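Long-range contacts in GNA33 (Neisseria gonorrhoeae FA 1090, PDB 2G6G), which probably cleaves peptidoglycan as an exolytic lytic transglycosylase, splitting the MurNAc-GlcNAc linkage and leaving a 1,6-anhydro bond on the MurNAc: residues A[57-62]-A[88-93]; A[70-75]-A[328-333]; A[150-155]-A[193-198]; A[336-341]-A[366-371]. One frame throughout, in Å; residues are numbered along the deposited sequence.

Contact 1: residues A[57-62]-A[88-93]; sequences DFAKSL and TPIHSF. Unlike the reference sequence in segment 88-93: Ile-90 (reference Val). With SO4 (sulfate ion), chain E.
Two helix N-termini meet where Ala-59, in the first turn of helix 58-72, packs against Ser-92, the first residue of helix 92-102. Each helix has its own N-cap residue, Asp-57 for the one and His-91 for the other, and the contact illustrates how a hydroxyl can join two such ends. Ser-92 OG accepts from Ala-59 N at 3.2 Å with a nearly straight N-H (160°), so a serine of one helix serves an amide in the opening turn of the other. Asp-57 OD1 takes a neighbouring amide of that turn, Lys-60 N, in a weak capping bond of 3.4 Å. The methyl of Ala-59 lies against the backbone at His-91 and reaches the CG2 branch of Ile-90 (CB to CG2 4.1 Å).

Further along helix 58-72, Leu-62 places its CD1 methyl among three neighbours: Ile-90 CD1, at 3.7 Å from Leu-62 CD1, Thr-88 CG2 and the carbonyl O of Pro-89. Its CG stands trans to the backbone N (chi1 -152°), which sends the branch towards the loop. Ile-90 sits at the centre of an inverse gamma turn. Phe-58 turns its ring to helix 92-102, touching Ala-95 and Phe-99, and forms an edge-to-face pair with Trp-53. The second helix start also binds a sulfate, probably from the crystallisation liquor: the anion lies at the edge of the imidazole, with His-91 ND1 donating to sulfate O4 at 3.1 Å and Ser-92 N to sulfate O2 at 3.0 Å.

Contact 2: residues A[70-75]-A[328-333]; sequences ANLKNR and GALGTP
Leu-330 and Asn-71 bury most of the surface here, with Thr-332 a smaller third. The carboxamide of Asn-71, near the C-terminal end of helix 58-72, donates through ND2 to Leu-330 O at 2.8 Å. The bond is nearly straight (166°) and well directed: the donor lies in the carbonyl plane on a lone pair of the acceptor, and the acceptor lies close to the amide plane of Asn-71. The next residue, Gly-331, has no side chain, which leaves room for ND2 beside the turn.

Leu-330 CG stands trans to its backbone N (chi1 -178°), and the side chain runs to 70-75 beside the hydrogen bond, bringing CD2 within 4.5 Å of Leu-72 CG and CD1 within 4.2 Å of Arg-75 NH1. Leu-72 CD2 in turn rests over one face of the Arg-75 guanidinium, 3.6 Å above its plane. Thr-332 shows its OG1 to the methyl of Ala-70, but that hydroxyl is hydrogen-bonded to Leu-67 O.

Behind the turn, Leu-330 pairs through its backbone with Gln-373. Gly-331 N bonds to Gly-328 O and Gly-328 N to Thr-332 O, with Gly-331 in the left-handed region: the pattern of a type I turn followed by a G1 bulge.

Contact 3: residues A[150-155]-A[193-198]; sequences VPLPAG and ARTTAI
Val-150 and Ile-198 face each other as an antiparallel hydrogen-bonded pair, their side chains lying side by side on the same face and pointing the same way. Val-150 CB touches Ile-198 CG1 at 3.7 Å. Ile-198 puts this CG1 between its backbone N and carbonyl carbon (chi1 57°), which leaves CG2 directed to Leu-152; the two side chains cross at about a right angle, with Leu-152 CG and Ile-198 CG2 3.9 Å apart. Leu-152 CD1 then spans to Thr-195 CG2, so the leucine packs beside Thr-195, just before 193-198 enters its strand.

The backbone sets this register with two reciprocal bonds: Val-150 N gives to Ile-198 O at 2.8 Å, nearly in line with the carbonyl, and Ile-198 N gives to Val-150 O at 2.9 Å. A third, from Leu-152 N to Thr-196 O at 2.9 Å, is straight at its hydrogen (178°) yet comes from well above the carbonyl plane, as the chains leave regular pairing. Between them Pro-151 and Ala-197 form a non-hydrogen-bonded pair, a position where the proline's lack of an N-H costs no bond across the contact. Ala-197 CA also lies 3.2 Å from Val-150 O, a CA-H...O contact.

Farther out, Thr-195 OG1 is hydrogen-bonded to Thr-192 N, just outside the contact. In the MltA-specific insert domain, strand 148-151 is an outer strand of a three-stranded antiparallel sheet with 197-203 and 206-209; Phe-207 packs on Val-150 and Ile-198, while Ile-175 of strand 172-175 meets Val-150 and Leu-152.

Contact 4: residues A[336-341]-A[366-371]; sequences GEYAGA and LNRLIM
Tyr-338 and Met-371, a selenomethionine, meet in the tightly packed half of this contact, where strand 339-341 starts beside strand 365-374. Met-371 N donates to Tyr-338 O at 2.9 Å, from above the carbonyl plane, and Gly-340 N donates to Met-371 O at 3.1 Å; together they make the parallel bridge of Ala-339 with Met-371. The short segments diverge quickly, at 63°. Ile-370 fills the angle, its CD1 lying 3.9 Å from Gly-340 N, close over a residue with no side chain. Tyr-338 turns a ring edge to the carbonyl of Leu-369, CD2 to O 3.7 Å.

The other half is looser. Arg-368 bends its chain at chi3 (46°) and lays its guanidinium nearly parallel to the Tyr-338 ring, the planes 18° apart. Tyr-338 OH lies 3.4 Å above one face of that guanidinium, and Leu-366 CD1 borders the opposite face. In the guanidinium plane, Arg-368 NH1 makes a weak bond to Glu-337 O at 3.4 Å. Glu-337 and Arg-368 are both partly exposed, and their charged groups do not touch.

On its far side strand 339-341 pairs with strand 384-391, within the 3D domain, a double-psi beta-barrel family. Backbone bonds thus carry the buried half, whereas on the outer side the guanidinium meets 336-341 through flat packing and one weak bond, with the charge of Glu-337 probably adding a modest attraction.

Overall arrangement
Contacts 1 and 4 lie on the same side of the chain's centre, their own centres 14 Å apart, and join directly: Ser-61 OG lies 2.8 Å from Leu-369 O, and Lys-60 packs on Tyr-338. Contact 2 shares helix 58-72 with contact 1 (centres 20 Å apart); one helix thus serves contacts 1 and 2, and its Ser-61 also reaches contact 4. Contact 3 belongs to the other domain, its centre 43 Å from that of contact 1; its nearest atoms stay about 13 Å from contact 4 and 14 Å from contact 2. As in MltA relatives, the groove between the domains probably receives the glycan. One sulfate touches contact 1; a bound sulfate lies about 5 Å from the Arg-75 side chain in contact 2.

Contact 1: residues A[57-62]-A[88-93]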
loop_
_atom_site.group_PDB
_atom_site.type_symbol
_atom_site.label_atom_id
_atom_site.label_comp_id
_atom_site.label_asym_id
_atom_site.label_seq_id
_atom_site.Cartn_x
_atom_site.Cartn_y
_atom_site.Cartn_z
ATOM N N ASP A 57 15.319 -18.781 -0.973
ATOM C CA ASP A 57 15.415 -18.548 0.459
ATOM C C ASP A 57 14.049 -18.719 1.101
ATOM O O ASP A 57 13.383 -17.733 1.450
ATOM C CB ASP A 57 15.972 -17.162 0.765
ATOM C CG ASP A 57 16.562 -17.090 2.153
ATOM O OD1 ASP A 57 16.062 -17.824 3.032
ATOM O OD2 ASP A 57 17.532 -16.325 2.365
ATOM N N PHE A 58 13.645 -19.978 1.265
ATOM C CA PHE A 58 12.323 -20.313 1.756
ATOM C C PHE A 58 12.114 -19.908 3.187
ATOM O O PHE A 58 10.972 -19.643 3.584
ATOM C CB PHE A 58 12.049 -21.799 1.586
ATOM C CG PHE A 58 11.807 -22.207 0.181
ATOM C CD1 PHE A 58 12.792 -22.849 -0.539
ATOM C CD2 PHE A 58 10.588 -21.923 -0.441
ATOM C CE1 PHE A 58 12.570 -23.232 -1.856
ATOM C CE2 PHE A 58 10.362 -22.311 -1.758
ATOM C CZ PHE A 58 11.361 -22.971 -2.455
ATOM N N ALA A 59 13.206 -19.873 3.959
ATOM C CA ALA A 59 13.199 -19.420 5.354
ATOM C C ALA A 59 12.675 -17.997 5.469
ATOM O O ALA A 59 11.805 -17.728 6.274
ATOM C CB ALA A 59 14.606 -19.536 5.990
ATOM N N LYS A 60 13.182 -17.080 4.656
ATOM C CA LYS A 60 12.591 -15.721 4.620
ATOM C C LYS A 60 11.126 -15.677 4.180
ATOM O O LYS A 60 10.315 -14.973 4.795
ATOM C CB LYS A 60 13.450 -14.729 3.825
ATOM C CG LYS A 60 14.827 -14.433 4.499
ATOM C CD LYS A 60 15.420 -13.131 3.941
ATOM C CE LYS A 60 16.911 -13.001 4.118
ATOM N NZ LYS A 60 17.296 -12.881 5.558
ATOM N N SER A 61 10.776 -16.453 3.154
ATOM C CA SER A 61 9.388 -16.520 2.677
ATOM C C SER A 61 8.428 -16.989 3.778
ATOM O O SER A 61 7.293 -16.501 3.879
ATOM C CB SER A 61 9.291 -17.444 1.451
ATOM O OG SER A 61 10.096 -16.931 0.402
ATOM N N LEU A 62 8.901 -17.935 4.589
ATOM C CA LEU A 62 8.131 -18.444 5.726
ATOM C C LEU A 62 7.946 -17.414 6.851
ATOM O O LEU A 62 6.877 -17.334 7.454
ATOM C CB LEU A 62 8.787 -19.707 6.287
ATOM C CG LEU A 62 7.983 -20.807 6.997
ATOM C CD1 LEU A 62 8.895 -21.541 7.994
ATOM C CD2 LEU A 62 6.666 -20.409 7.672
ATOM N N THR A 88 6.736 -24.919 11.870
ATOM C CA THR A 88 7.798 -25.201 10.893
ATOM C C THR A 88 9.043 -24.399 11.270
ATOM O O THR A 88 8.945 -23.191 11.430
ATOM C CB THR A 88 7.356 -24.774 9.479
ATOM O OG1 THR A 88 6.083 -25.363 9.187
ATOM C CG2 THR A 88 8.387 -25.185 8.405
ATOM N N PRO A 89 10.215 -25.066 11.416
ATOM C CA PRO A 89 11.482 -24.370 11.692
ATOM C C PRO A 89 11.872 -23.345 10.621
ATOM O O PRO A 89 11.558 -23.534 9.423
ATOM C CB PRO A 89 12.504 -25.519 11.734
ATOM C CG PRO A 89 11.694 -26.737 12.096
ATOM C CD PRO A 89 10.398 -26.533 11.367
ATOM N N ILE A 90 12.519 -22.254 11.051
ATOM C CA ILE A 90 12.937 -21.191 10.133
ATOM C C ILE A 90 14.248 -21.638 9.459
ATOM O O ILE A 90 15.356 -21.140 9.734
ATOM C CB ILE A 90 13.027 -19.770 10.816
ATOM C CG1 ILE A 90 11.671 -19.328 11.399
ATOM C CG2 ILE A 90 13.488 -18.708 9.800
ATOM C CD1 ILE A 90 10.512 -19.169 10.306
ATOM N N HIS A 91 14.111 -22.644 8.613
ATOM C CA HIS A 91 15.235 -23.177 7.879
ATOM C C HIS A 91 14.697 -23.508 6.532
ATOM O O HIS A 91 13.526 -23.859 6.412
ATOM C CB HIS A 91 15.808 -24.416 8.558
ATOM C CG HIS A 91 16.515 -24.111 9.831
ATOM N ND1 HIS A 91 17.710 -23.427 9.869
ATOM C CD2 HIS A 91 16.180 -24.358 11.116
ATOM C CE1 HIS A 91 18.087 -23.278 11.127
ATOM N NE2 HIS A 91 17.180 -23.839 11.903
ATOM N N SER A 92 15.547 -23.408 5.522
ATOM C CA SER A 92 15.049 -23.421 4.157
ATOM C C SER A 92 14.516 -24.784 3.710
ATOM O O SER A 92 13.489 -24.847 3.047
ATOM C CB SER A 92 16.057 -22.798 3.190
ATOM O OG SER A 92 15.905 -21.374 3.217
ATOM N N PHE A 93 15.139 -25.869 4.157
ATOM C CA PHE A 93 14.599 -27.188 3.839
ATOM C C PHE A 93 13.184 -27.380 4.412
ATOM O O PHE A 93 12.266 -27.744 3.676
ATOM C CB PHE A 93 15.537 -28.301 4.277
ATOM C CG PHE A 93 15.124 -29.653 3.776
ATOM C CD1 PHE A 93 15.522 -30.093 2.512
ATOM C CD2 PHE A 93 14.294 -30.469 4.540
ATOM C CE1 PHE A 93 15.134 -31.348 2.040
ATOM C CE2 PHE A 93 13.885 -31.701 4.064
ATOM C CZ PHE A 93 14.310 -32.140 2.808
HETATM S S SO4 E . 19.330 -22.567 6.420
HETATM O O1 SO4 E . 19.189 -23.953 6.003
HETATM O O2 SO4 E . 18.018 -21.936 6.417
HETATM O O3 SO4 E . 20.242 -21.913 5.500
HETATM O O4 SO4 E . 19.841 -22.494 7.790
#

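Contact 2: residues A[70-75]-A[328-333]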
loop_
_atom_site.group_PDB
_atom_site.type_symbol
_atom_site.label_atom_id
_atom_site.label_comp_id
_atom_site.label_asym_id
_atom_site.label_seq_id
_atom_site.Cartn_x
_atom_site.Cartn_y
_atom_site.Cartn_z
ATOM N N ALA A 70 -1.395 -13.427 11.450
ATOM C CA ALA A 70 -2.103 -12.795 12.576
ATOM C C ALA A 70 -3.537 -12.465 12.169
ATOM O O ALA A 70 -4.463 -12.619 12.966
ATOM C CB ALA A 70 -1.378 -11.537 13.049
ATOM N N ASN A 71 -3.719 -12.024 10.923
ATOM C CA ASN A 71 -5.060 -11.829 10.384
ATOM C C ASN A 71 -5.527 -12.976 9.484
ATOM O O ASN A 71 -6.690 -13.355 9.512
ATOM C CB ASN A 71 -5.156 -10.488 9.669
ATOM C CG ASN A 71 -5.121 -9.297 10.640
ATOM O OD1 ASN A 71 -5.369 -9.438 11.828
ATOM N ND2 ASN A 71 -4.830 -8.112 10.109
ATOM N N LEU A 72 -4.610 -13.539 8.704
ATOM C CA LEU A 72 -4.945 -14.601 7.756
ATOM C C LEU A 72 -5.497 -15.859 8.438
ATOM O O LEU A 72 -6.332 -16.546 7.866
ATOM C CB LEU A 72 -3.717 -14.962 6.917
ATOM C CG LEU A 72 -3.821 -15.170 5.419
ATOM C CD1 LEU A 72 -2.804 -16.228 4.951
ATOM C CD2 LEU A 72 -5.222 -15.486 4.924
ATOM N N LYS A 73 -5.008 -16.140 9.648
ATOM C CA LYS A 73 -5.510 -17.190 10.565
ATOM C C LYS A 73 -7.019 -17.375 10.522
ATOM O O LYS A 73 -7.517 -18.506 10.559
ATOM C CB LYS A 73 -5.181 -16.790 12.013
ATOM C CG LYS A 73 -4.155 -17.622 12.747
ATOM C CD LYS A 73 -3.416 -16.798 13.805
ATOM C CE LYS A 73 -4.274 -15.678 14.384
ATOM N NZ LYS A 73 -5.160 -16.109 15.511
ATOM N N ASN A 74 -7.722 -16.242 10.476
ATOM C CA ASN A 74 -9.154 -16.139 10.766
ATOM C C ASN A 74 -10.008 -16.252 9.514
ATOM O O ASN A 74 -11.232 -16.057 9.542
ATOM C CB ASN A 74 -9.452 -14.784 11.428
ATOM C CG ASN A 74 -8.596 -14.517 12.664
ATOM O OD1 ASN A 74 -8.513 -15.340 13.583
ATOM N ND2 ASN A 74 -7.958 -13.340 12.688
ATOM N N ARG A 75 -9.362 -16.541 8.402
ATOM C CA ARG A 75 -10.077 -16.633 7.153
ATOM C C ARG A 75 -10.282 -18.090 6.822
ATOM O O ARG A 75 -9.374 -18.904 6.992
ATOM C CB ARG A 75 -9.335 -15.857 6.068
ATOM C CG ARG A 75 -9.404 -14.344 6.338
ATOM C CD ARG A 75 -8.574 -13.530 5.376
ATOM N NE ARG A 75 -8.526 -14.140 4.045
ATOM C CZ ARG A 75 -8.145 -13.504 2.945
ATOM N NH1 ARG A 75 -7.788 -12.228 3.025
ATOM N NH2 ARG A 75 -8.124 -14.145 1.775
ATOM N N GLY A 328 -0.059 -3.489 5.386
ATOM C CA GLY A 328 -0.725 -3.509 4.087
ATOM C C GLY A 328 -2.209 -3.821 4.205
ATOM O O GLY A 328 -2.775 -3.810 5.316
ATOM N N ALA A 329 -2.818 -4.110 3.053
ATOM C CA ALA A 329 -4.265 -4.423 2.934
ATOM C C ALA A 329 -4.734 -5.562 3.831
ATOM O O ALA A 329 -5.897 -5.616 4.200
ATOM C CB ALA A 329 -4.629 -4.728 1.497
ATOM N N LEU A 330 -3.830 -6.488 4.143
ATOM C CA LEU A 330 -4.137 -7.605 4.997
ATOM C C LEU A 330 -4.201 -7.186 6.463
ATOM O O LEU A 330 -4.713 -7.929 7.295
ATOM C CB LEU A 330 -3.119 -8.731 4.801
ATOM C CG LEU A 330 -3.295 -10.039 5.593
ATOM C CD1 LEU A 330 -4.614 -10.718 5.244
ATOM C CD2 LEU A 330 -2.128 -11.002 5.361
ATOM N N GLY A 331 -3.681 -6.005 6.775
ATOM C CA GLY A 331 -3.778 -5.454 8.138
ATOM C C GLY A 331 -2.564 -5.842 8.955
ATOM O O GLY A 331 -2.565 -5.767 10.169
ATOM N N THR A 332 -1.504 -6.183 8.242
ATOM C CA THR A 332 -0.362 -6.887 8.772
ATOM C C THR A 332 0.970 -6.223 8.291
ATOM O O THR A 332 1.037 -5.743 7.162
ATOM C CB THR A 332 -0.567 -8.380 8.334
ATOM O OG1 THR A 332 -0.742 -9.224 9.486
ATOM C CG2 THR A 332 0.449 -8.871 7.359
ATOM N N PRO A 333 2.019 -6.171 9.148
ATOM C CA PRO A 333 3.279 -5.502 8.743
ATOM C C PRO A 333 4.054 -6.240 7.637
ATOM O O PRO A 333 4.197 -7.470 7.679
ATOM C CB PRO A 333 4.099 -5.477 10.036
ATOM C CG PRO A 333 3.560 -6.662 10.855
ATOM C CD PRO A 333 2.099 -6.753 10.508
#

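Contact 3: residues A[150-155]-A[193-198]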
loop_
_atom_site.group_PDB
_atom_site.type_symbol
_atom_site.label_atom_id
_atom_site.label_comp_id
_atom_site.label_asym_id
_atom_site.label_seq_id
_atom_site.Cartn_x
_atom_site.Cartn_y
_atom_site.Cartn_z
ATOM N N VAL A 150 -17.828 10.976 4.704
ATOM C CA VAL A 150 -19.206 10.626 4.409
ATOM C C VAL A 150 -19.212 9.652 3.230
ATOM O O VAL A 150 -18.730 10.007 2.151
ATOM C CB VAL A 150 -19.996 11.901 4.093
ATOM C CG1 VAL A 150 -21.419 11.574 3.656
ATOM C CG2 VAL A 150 -19.959 12.857 5.293
ATOM N N PRO A 151 -19.712 8.405 3.430
ATOM C CA PRO A 151 -19.803 7.448 2.287
ATOM C C PRO A 151 -20.656 7.993 1.135
ATOM O O PRO A 151 -21.734 8.556 1.364
ATOM C CB PRO A 151 -20.464 6.209 2.907
ATOM C CG PRO A 151 -20.136 6.302 4.394
ATOM C CD PRO A 151 -20.204 7.794 4.686
ATOM N N LEU A 152 -20.158 7.843 -0.093
ATOM C CA LEU A 152 -20.859 8.351 -1.268
ATOM C C LEU A 152 -21.371 7.148 -2.039
ATOM O O LEU A 152 -20.577 6.397 -2.594
ATOM C CB LEU A 152 -19.908 9.148 -2.163
ATOM C CG LEU A 152 -20.265 10.437 -2.911
ATOM C CD1 LEU A 152 -19.862 10.277 -4.348
ATOM C CD2 LEU A 152 -21.712 10.848 -2.824
ATOM N N PRO A 153 -22.702 6.945 -2.059
ATOM C CA PRO A 153 -23.255 5.849 -2.849
ATOM C C PRO A 153 -22.874 6.002 -4.316
ATOM O O PRO A 153 -22.719 7.129 -4.802
ATOM C CB PRO A 153 -24.773 6.018 -2.688
ATOM C CG PRO A 153 -24.963 7.416 -2.181
ATOM C CD PRO A 153 -23.752 7.704 -1.358
ATOM N N ALA A 154 -22.717 4.869 -4.998
ATOM C CA ALA A 154 -22.463 4.842 -6.432
ATOM C C ALA A 154 -23.438 5.735 -7.203
ATOM O O ALA A 154 -23.069 6.320 -8.224
ATOM C CB ALA A 154 -22.512 3.415 -6.951
ATOM N N GLY A 155 -24.668 5.848 -6.695
ATOM C CA GLY A 155 -25.701 6.685 -7.316
ATOM C C GLY A 155 -25.329 8.149 -7.541
ATOM O O GLY A 155 -25.829 8.779 -8.478
ATOM N N ALA A 193 -15.257 9.231 -10.746
ATOM C CA ALA A 193 -15.803 7.893 -10.956
ATOM C C ALA A 193 -15.456 6.892 -9.850
ATOM O O ALA A 193 -16.294 6.078 -9.477
ATOM C CB ALA A 193 -15.356 7.356 -12.311
ATOM N N ARG A 194 -14.232 6.959 -9.329
ATOM C CA ARG A 194 -13.750 5.989 -8.345
ATOM C C ARG A 194 -14.122 6.339 -6.903
ATOM O O ARG A 194 -13.816 5.564 -5.990
ATOM C CB ARG A 194 -12.224 5.801 -8.460
ATOM C CG ARG A 194 -11.745 4.985 -9.677
ATOM C CD ARG A 194 -10.275 4.561 -9.562
ATOM N NE ARG A 194 -9.873 3.726 -10.702
ATOM C CZ ARG A 194 -8.642 3.256 -10.921
ATOM N NH1 ARG A 194 -7.646 3.520 -10.077
ATOM N NH2 ARG A 194 -8.400 2.508 -11.993
ATOM N N THR A 195 -14.792 7.484 -6.709
ATOM C CA THR A 195 -15.020 8.063 -5.379
ATOM C C THR A 195 -16.064 7.316 -4.572
ATOM O O THR A 195 -17.208 7.148 -5.015
ATOM C CB THR A 195 -15.440 9.561 -5.428
ATOM O OG1 THR A 195 -14.364 10.342 -5.946
ATOM C CG2 THR A 195 -15.732 10.076 -4.041
ATOM N N THR A 196 -15.666 6.918 -3.364
ATOM C CA THR A 196 -16.518 6.166 -2.467
ATOM C C THR A 196 -16.858 6.930 -1.169
ATOM O O THR A 196 -17.662 6.460 -0.371
ATOM C CB THR A 196 -15.889 4.804 -2.114
ATOM O OG1 THR A 196 -14.701 5.014 -1.332
ATOM C CG2 THR A 196 -15.552 3.999 -3.386
ATOM N N ALA A 197 -16.240 8.092 -0.967
ATOM C CA ALA A 197 -16.473 8.891 0.224
ATOM C C ALA A 197 -16.037 10.306 -0.064
ATOM O O ALA A 197 -15.128 10.533 -0.847
ATOM C CB ALA A 197 -15.715 8.317 1.466
ATOM N N ILE A 198 -16.722 11.258 0.556
ATOM C CA ILE A 198 -16.352 12.661 0.471
ATOM C C ILE A 198 -15.880 13.018 1.871
ATOM O O ILE A 198 -16.251 12.368 2.832
ATOM C CB ILE A 198 -17.544 13.555 0.022
ATOM C CG1 ILE A 198 -18.731 13.372 0.977
ATOM C CG2 ILE A 198 -17.947 13.173 -1.377
ATOM C CD1 ILE A 198 -19.861 14.328 0.785
#

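Contact 4: residues A[336-341]-A[366-371]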
loop_
_atom_site.group_PDB
_atom_site.type_symbol
_atom_site.label_atom_id
_atom_site.label_comp_id
_atom_site.label_asym_id
_atom_site.label_seq_id
_atom_site.Cartn_x
_atom_site.Cartn_y
_atom_site.Cartn_z
ATOM N N GLY A 336 10.320 -6.514 4.006
ATOM C CA GLY A 336 11.026 -6.011 2.841
ATOM C C GLY A 336 11.534 -7.119 1.944
ATOM O O GLY A 336 12.172 -8.066 2.423
ATOM N N GLU A 337 11.239 -6.996 0.648
ATOM C CA GLU A 337 11.652 -7.960 -0.377
ATOM C C GLU A 337 10.910 -9.305 -0.368
ATOM O O GLU A 337 11.153 -10.133 -1.233
ATOM C CB GLU A 337 13.172 -8.181 -0.341
ATOM C CG GLU A 337 13.963 -6.953 -0.726
ATOM C CD GLU A 337 15.454 -7.164 -0.592
ATOM O OE1 GLU A 337 15.930 -7.413 0.540
ATOM O OE2 GLU A 337 16.150 -7.067 -1.622
ATOM N N TYR A 338 9.977 -9.486 0.569
ATOM C CA TYR A 338 9.200 -10.727 0.686
ATOM C C TYR A 338 7.689 -10.520 0.700
ATOM O O TYR A 338 6.948 -11.420 1.099
ATOM C CB TYR A 338 9.704 -11.566 1.887
ATOM C CG TYR A 338 11.014 -12.161 1.508
ATOM C CD1 TYR A 338 12.210 -11.499 1.751
ATOM C CD2 TYR A 338 11.048 -13.332 0.774
ATOM C CE1 TYR A 338 13.435 -12.045 1.298
ATOM C CE2 TYR A 338 12.236 -13.875 0.348
ATOM C CZ TYR A 338 13.405 -13.235 0.592
ATOM O OH TYR A 338 14.523 -13.821 0.101
ATOM N N ALA A 339 7.245 -9.348 0.242
ATOM C CA ALA A 339 5.826 -9.014 0.159
ATOM C C ALA A 339 5.551 -8.197 -1.097
ATOM O O ALA A 339 6.452 -7.569 -1.679
ATOM C CB ALA A 339 5.407 -8.214 1.381
ATOM N N GLY A 340 4.296 -8.195 -1.536
ATOM C CA GLY A 340 3.905 -7.289 -2.600
ATOM C C GLY A 340 2.432 -6.964 -2.623
ATOM O O GLY A 340 1.632 -7.534 -1.873
ATOM N N ALA A 341 2.072 -6.050 -3.498
ATOM C CA ALA A 341 0.695 -5.637 -3.678
ATOM C C ALA A 341 0.196 -6.246 -4.974
ATOM O O ALA A 341 0.886 -6.235 -5.973
ATOM C CB ALA A 341 0.603 -4.115 -3.743
ATOM N N LEU A 366 15.509 -12.707 -10.184
ATOM C CA LEU A 366 14.940 -12.440 -8.905
ATOM C C LEU A 366 13.700 -13.306 -8.914
ATOM O O LEU A 366 12.674 -12.913 -9.458
ATOM C CB LEU A 366 14.576 -10.968 -8.809
ATOM C CG LEU A 366 14.118 -10.391 -7.475
ATOM C CD1 LEU A 366 15.180 -10.633 -6.428
ATOM C CD2 LEU A 366 13.880 -8.893 -7.632
ATOM N N ASN A 367 13.827 -14.506 -8.379
ATOM C CA ASN A 367 12.792 -15.528 -8.450
ATOM C C ASN A 367 12.475 -15.836 -7.043
ATOM O O ASN A 367 13.344 -16.355 -6.353
ATOM C CB ASN A 367 13.357 -16.837 -8.948
ATOM C CG ASN A 367 13.511 -16.901 -10.417
ATOM O OD1 ASN A 367 12.706 -16.379 -11.172
ATOM N ND2 ASN A 367 14.562 -17.587 -10.847
ATOM N N ARG A 368 11.266 -15.553 -6.591
ATOM C CA ARG A 368 10.989 -15.816 -5.190
ATOM C C ARG A 368 9.530 -15.859 -4.806
ATOM O O ARG A 368 8.676 -15.252 -5.464
ATOM C CB ARG A 368 11.710 -14.813 -4.318
ATOM C CG ARG A 368 11.202 -13.418 -4.460
ATOM C CD ARG A 368 12.092 -12.501 -3.676
ATOM N NE ARG A 368 13.520 -12.748 -3.887
ATOM C CZ ARG A 368 14.497 -12.162 -3.202
ATOM N NH1 ARG A 368 14.204 -11.291 -2.247
ATOM N NH2 ARG A 368 15.770 -12.452 -3.468
ATOM N N LEU A 369 9.283 -16.562 -3.704
ATOM C CA LEU A 369 7.995 -16.556 -3.035
ATOM C C LEU A 369 7.867 -15.330 -2.175
ATOM O O LEU A 369 8.470 -15.257 -1.108
ATOM C CB LEU A 369 7.832 -17.755 -2.096
ATOM C CG LEU A 369 7.157 -19.018 -2.582
ATOM C CD1 LEU A 369 7.097 -19.954 -1.380
ATOM C CD2 LEU A 369 5.790 -18.768 -3.151
ATOM N N ILE A 370 7.069 -14.390 -2.629
ATOM C CA ILE A 370 6.676 -13.240 -1.801
ATOM C C ILE A 370 5.261 -13.508 -1.278
ATOM O O ILE A 370 4.634 -14.494 -1.674
ATOM C CB ILE A 370 6.760 -11.922 -2.589
ATOM C CG1 ILE A 370 5.774 -11.930 -3.749
ATOM C CG2 ILE A 370 8.211 -11.719 -3.117
ATOM C CD1 ILE A 370 5.559 -10.578 -4.355
HETATM N N MSE A 371 4.783 -12.702 -0.345
HETATM C CA MSE A 371 3.447 -12.916 0.187
HETATM C C MSE A 371 2.565 -11.816 -0.367
HETATM O O MSE A 371 2.897 -10.659 -0.251
HETATM C CB MSE A 371 3.465 -12.883 1.711
HETATM C CG MSE A 371 4.355 -13.943 2.326
HETATM SE SE MSE A 371 3.857 -15.745 1.771
HETATM C CE MSE A 371 5.578 -16.398 1.116
#